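Local coordinates for 3-oxoacyl-[acyl-carrier-protein] synthase, mitochondrial (Arabidopsis thaliana, PDB 2IX4) that catalyses the condensation steps of mitochondrial fatty acid synthesis, lengthening an acyl chain by two carbons from malonyl-ACP, at residues L35-L40 with F45-K50. Sequence-based numbering, arbitrary orientation.
Sequences LTLDDL and FDEETK
Two flat groups of the 45-50 segment meet leucine methyls of the 35-40 segment: the carbonyl of Lys50 and the carboxylate of Glu47. Leu37 CD2 sits over one face of the carbonyl, 3.7 Å from Lys50 O. Leu40 CD1 comes in at a slant past that oxygen, on the same side of the plane, 3.5 Å from Lys50 O. Near the carboxylate plane, beyond OE1 and not over a face, lies Leu37 CD1, 4.0 Å from Glu47 OE1. Leucine suits position 37 because its two methyls serve two groups; buried Leu40 places one methyl against the carbonyl and also touches Leu57. Glu47 folds at chi2 (-59°), and Lys50, extended beyond CB, reaches back so that NZ forms a 2.8 Å salt bridge with Glu47 OE2, on its syn side. Asp46 suits the N-cap: its short carboxylate OD1 accepts from Thr49 N at 2.8 Å and from Thr49 OG1, whose other partner is Lys140 of the second subunit. The contact, centred about 27 Å from the chain centre and away from the active site, packs the loop after strand 32-34 against the first turn of helix 47-55. Its chemistry is apolar methyls against a carbonyl, while the lysine and glutamate charges probably neutralise each other.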
ATOM      1  N   LEU A  35      -4.944 -14.102 -25.694  1.00 23.64           N
ATOM      2  CA  LEU A  35      -4.094 -12.927 -25.873  1.00 23.86           C
ATOM      3  C   LEU A  35      -3.811 -12.640 -27.341  1.00 23.99           C
ATOM      4  O   LEU A  35      -3.705 -13.558 -28.152  1.00 24.14           O
ATOM      5  CB  LEU A  35      -2.755 -13.110 -25.151  1.00 23.99           C
ATOM      6  CG  LEU A  35      -2.571 -12.833 -23.657  1.00 24.20           C
ATOM      7  CD1 LEU A  35      -1.092 -12.914 -23.328  1.00 23.76           C
ATOM      8  CD2 LEU A  35      -3.122 -11.478 -23.243  1.00 24.35           C
ATOM      9  N   THR A  36      -3.690 -11.355 -27.671  1.00 24.19           N
ATOM     10  CA  THR A  36      -3.210 -10.914 -28.981  1.00 24.47           C
ATOM     11  C   THR A  36      -1.970 -10.040 -28.775  1.00 24.50           C
ATOM     12  O   THR A  36      -1.581  -9.777 -27.633  1.00 24.53           O
ATOM     13  CB  THR A  36      -4.275 -10.106 -29.751  1.00 24.52           C
ATOM     14  OG1 THR A  36      -4.502  -8.860 -29.084  1.00 24.82           O
ATOM     15  CG2 THR A  36      -5.586 -10.874 -29.853  1.00 24.94           C
ATOM     16  N   LEU A  37      -1.359  -9.587 -29.871  1.00 24.58           N
ATOM     17  CA  LEU A  37      -0.193  -8.698 -29.803  1.00 24.50           C
ATOM     18  C   LEU A  37      -0.510  -7.350 -29.147  1.00 24.47           C
ATOM     19  O   LEU A  37       0.323  -6.797 -28.428  1.00 24.30           O
ATOM     20  CB  LEU A  37       0.417  -8.475 -31.193  1.00 24.52           C
ATOM     21  CG  LEU A  37       1.121  -9.644 -31.889  1.00 24.52           C
ATOM     22  CD1 LEU A  37       1.641  -9.206 -33.246  1.00 24.64           C
ATOM     23  CD2 LEU A  37       2.256 -10.204 -31.042  1.00 24.26           C
ATOM     24  N   ASP A  38      -1.714  -6.836 -29.401  1.00 24.48           N
ATOM     25  CA  ASP A  38      -2.171  -5.567 -28.828  1.00 24.79           C
ATOM     26  C   ASP A  38      -2.245  -5.604 -27.303  1.00 24.57           C
ATOM     27  O   ASP A  38      -2.075  -4.578 -26.636  1.00 24.72           O
ATOM     28  CB  ASP A  38      -3.540  -5.178 -29.397  1.00 25.12           C
ATOM     29  CG  ASP A  38      -3.470  -4.725 -30.848  1.00 26.38           C
ATOM     30  OD1 ASP A  38      -4.442  -4.971 -31.596  1.00 27.73           O
ATOM     31  OD2 ASP A  38      -2.452  -4.122 -31.247  1.00 28.47           O
ATOM     32  N   ASP A  39      -2.490  -6.793 -26.759  1.00 24.20           N
ATOM     33  CA  ASP A  39      -2.654  -6.981 -25.319  1.00 24.00           C
ATOM     34  C   ASP A  39      -1.342  -6.863 -24.533  1.00 23.82           C
ATOM     35  O   ASP A  39      -1.360  -6.743 -23.307  1.00 24.02           O
ATOM     36  CB  ASP A  39      -3.325  -8.329 -25.041  1.00 23.94           C
ATOM     37  CG  ASP A  39      -4.691  -8.453 -25.704  1.00 24.12           C
ATOM     38  OD1 ASP A  39      -5.396  -7.427 -25.839  1.00 23.97           O
ATOM     39  OD2 ASP A  39      -5.064  -9.581 -26.086  1.00 24.05           O
ATOM     40  N   LEU A  40      -0.215  -6.887 -25.242  1.00 23.53           N
ATOM     41  CA  LEU A  40       1.109  -6.775 -24.624  1.00 23.31           C
ATOM     42  C   LEU A  40       1.389  -5.373 -24.084  1.00 23.20           C
ATOM     43  O   LEU A  40       2.279  -5.193 -23.246  1.00 23.02           O
ATOM     44  CB  LEU A  40       2.205  -7.156 -25.628  1.00 23.38           C
ATOM     45  CG  LEU A  40       2.210  -8.547 -26.269  1.00 23.61           C
ATOM     46  CD1 LEU A  40       3.137  -8.560 -27.475  1.00 24.31           C
ATOM     47  CD2 LEU A  40       2.617  -9.618 -25.277  1.00 23.95           C
ATOM     48  N   PHE A  45       7.276  -0.463 -29.075  1.00 19.20           N
ATOM     49  CA  PHE A  45       8.225  -1.447 -29.602  1.00 19.21           C
ATOM     50  C   PHE A  45       7.889  -1.812 -31.047  1.00 19.39           C
ATOM     51  O   PHE A  45       6.737  -1.686 -31.471  1.00 19.18           O
ATOM     52  CB  PHE A  45       8.231  -2.706 -28.733  1.00 19.06           C
ATOM     53  CG  PHE A  45       8.792  -2.497 -27.352  1.00 18.97           C
ATOM     54  CD1 PHE A  45       7.974  -2.060 -26.312  1.00 18.51           C
ATOM     55  CD2 PHE A  45      10.135  -2.757 -27.086  1.00 18.68           C
ATOM     56  CE1 PHE A  45       8.486  -1.872 -25.026  1.00 18.22           C
ATOM     57  CE2 PHE A  45      10.658  -2.572 -25.804  1.00 18.49           C
ATOM     58  CZ  PHE A  45       9.831  -2.127 -24.773  1.00 18.07           C
ATOM     59  N   ASP A  46       8.889  -2.268 -31.800  1.00 19.60           N
ATOM     60  CA  ASP A  46       8.647  -2.699 -33.180  1.00 20.09           C
ATOM     61  C   ASP A  46       7.924  -4.052 -33.232  1.00 20.17           C
ATOM     62  O   ASP A  46       7.872  -4.773 -32.233  1.00 20.32           O
ATOM     63  CB  ASP A  46       9.936  -2.683 -34.023  1.00 20.09           C
ATOM     64  CG  ASP A  46      10.980  -3.691 -33.552  1.00 20.87           C
ATOM     65  OD1 ASP A  46      10.623  -4.711 -32.933  1.00 20.83           O
ATOM     66  OD2 ASP A  46      12.177  -3.467 -33.834  1.00 22.25           O
ATOM     67  N   GLU A  47       7.357  -4.381 -34.391  1.00 20.37           N
ATOM     68  CA  GLU A  47       6.560  -5.599 -34.549  1.00 20.68           C
ATOM     69  C   GLU A  47       7.345  -6.885 -34.283  1.00 20.46           C
ATOM     70  O   GLU A  47       6.807  -7.827 -33.706  1.00 20.27           O
ATOM     71  CB  GLU A  47       5.907  -5.649 -35.936  1.00 20.92           C
ATOM     72  CG  GLU A  47       4.763  -4.647 -36.129  1.00 22.07           C
ATOM     73  CD  GLU A  47       3.620  -4.838 -35.140  1.00 23.59           C
ATOM     74  OE1 GLU A  47       3.130  -5.982 -34.997  1.00 24.10           O
ATOM     75  OE2 GLU A  47       3.204  -3.837 -34.512  1.00 23.74           O
ATOM     76  N   GLU A  48       8.609  -6.914 -34.696  1.00 20.46           N
ATOM     77  CA  GLU A  48       9.475  -8.079 -34.483  1.00 20.64           C
ATOM     78  C   GLU A  48       9.680  -8.365 -32.993  1.00 20.10           C
ATOM     79  O   GLU A  48       9.717  -9.524 -32.580  1.00 20.10           O
ATOM     80  CB  GLU A  48      10.825  -7.883 -35.179  1.00 20.91           C
ATOM     81  CG  GLU A  48      11.649  -9.158 -35.356  1.00 23.34           C
ATOM     82  CD  GLU A  48      11.247  -9.970 -36.584  1.00 26.46           C
ATOM     83  OE1 GLU A  48      10.108 -10.500 -36.621  1.00 27.59           O
ATOM     84  OE2 GLU A  48      12.082 -10.091 -37.510  1.00 27.57           O
ATOM     85  N   THR A  49       9.809  -7.302 -32.200  1.00 19.60           N
ATOM     86  CA  THR A  49       9.941  -7.416 -30.748  1.00 19.24           C
ATOM     87  C   THR A  49       8.620  -7.866 -30.114  1.00 18.98           C
ATOM     88  O   THR A  49       8.624  -8.722 -29.230  1.00 18.83           O
ATOM     89  CB  THR A  49      10.452  -6.093 -30.116  1.00 19.26           C
ATOM     90  OG1 THR A  49      11.675  -5.708 -30.756  1.00 19.17           O
ATOM     91  CG2 THR A  49      10.706  -6.248 -28.615  1.00 19.03           C
ATOM     92  N   LYS A  50       7.505  -7.298 -30.578  1.00 18.64           N
ATOM     93  CA  LYS A  50       6.164  -7.729 -30.164  1.00 18.64           C
ATOM     94  C   LYS A  50       5.963  -9.224 -30.405  1.00 18.48           C
ATOM     95  O   LYS A  50       5.582  -9.963 -29.493  1.00 18.36           O
ATOM     96  CB  LYS A  50       5.080  -6.967 -30.928  1.00 18.58           C
ATOM     97  CG  LYS A  50       4.845  -5.536 -30.488  1.00 19.16           C
ATOM     98  CD  LYS A  50       3.688  -4.954 -31.294  1.00 19.66           C
ATOM     99  CE  LYS A  50       3.570  -3.461 -31.122  1.00 20.37           C
ATOM    100  NZ  LYS A  50       2.482  -2.910 -31.986  1.00 21.44           N
TER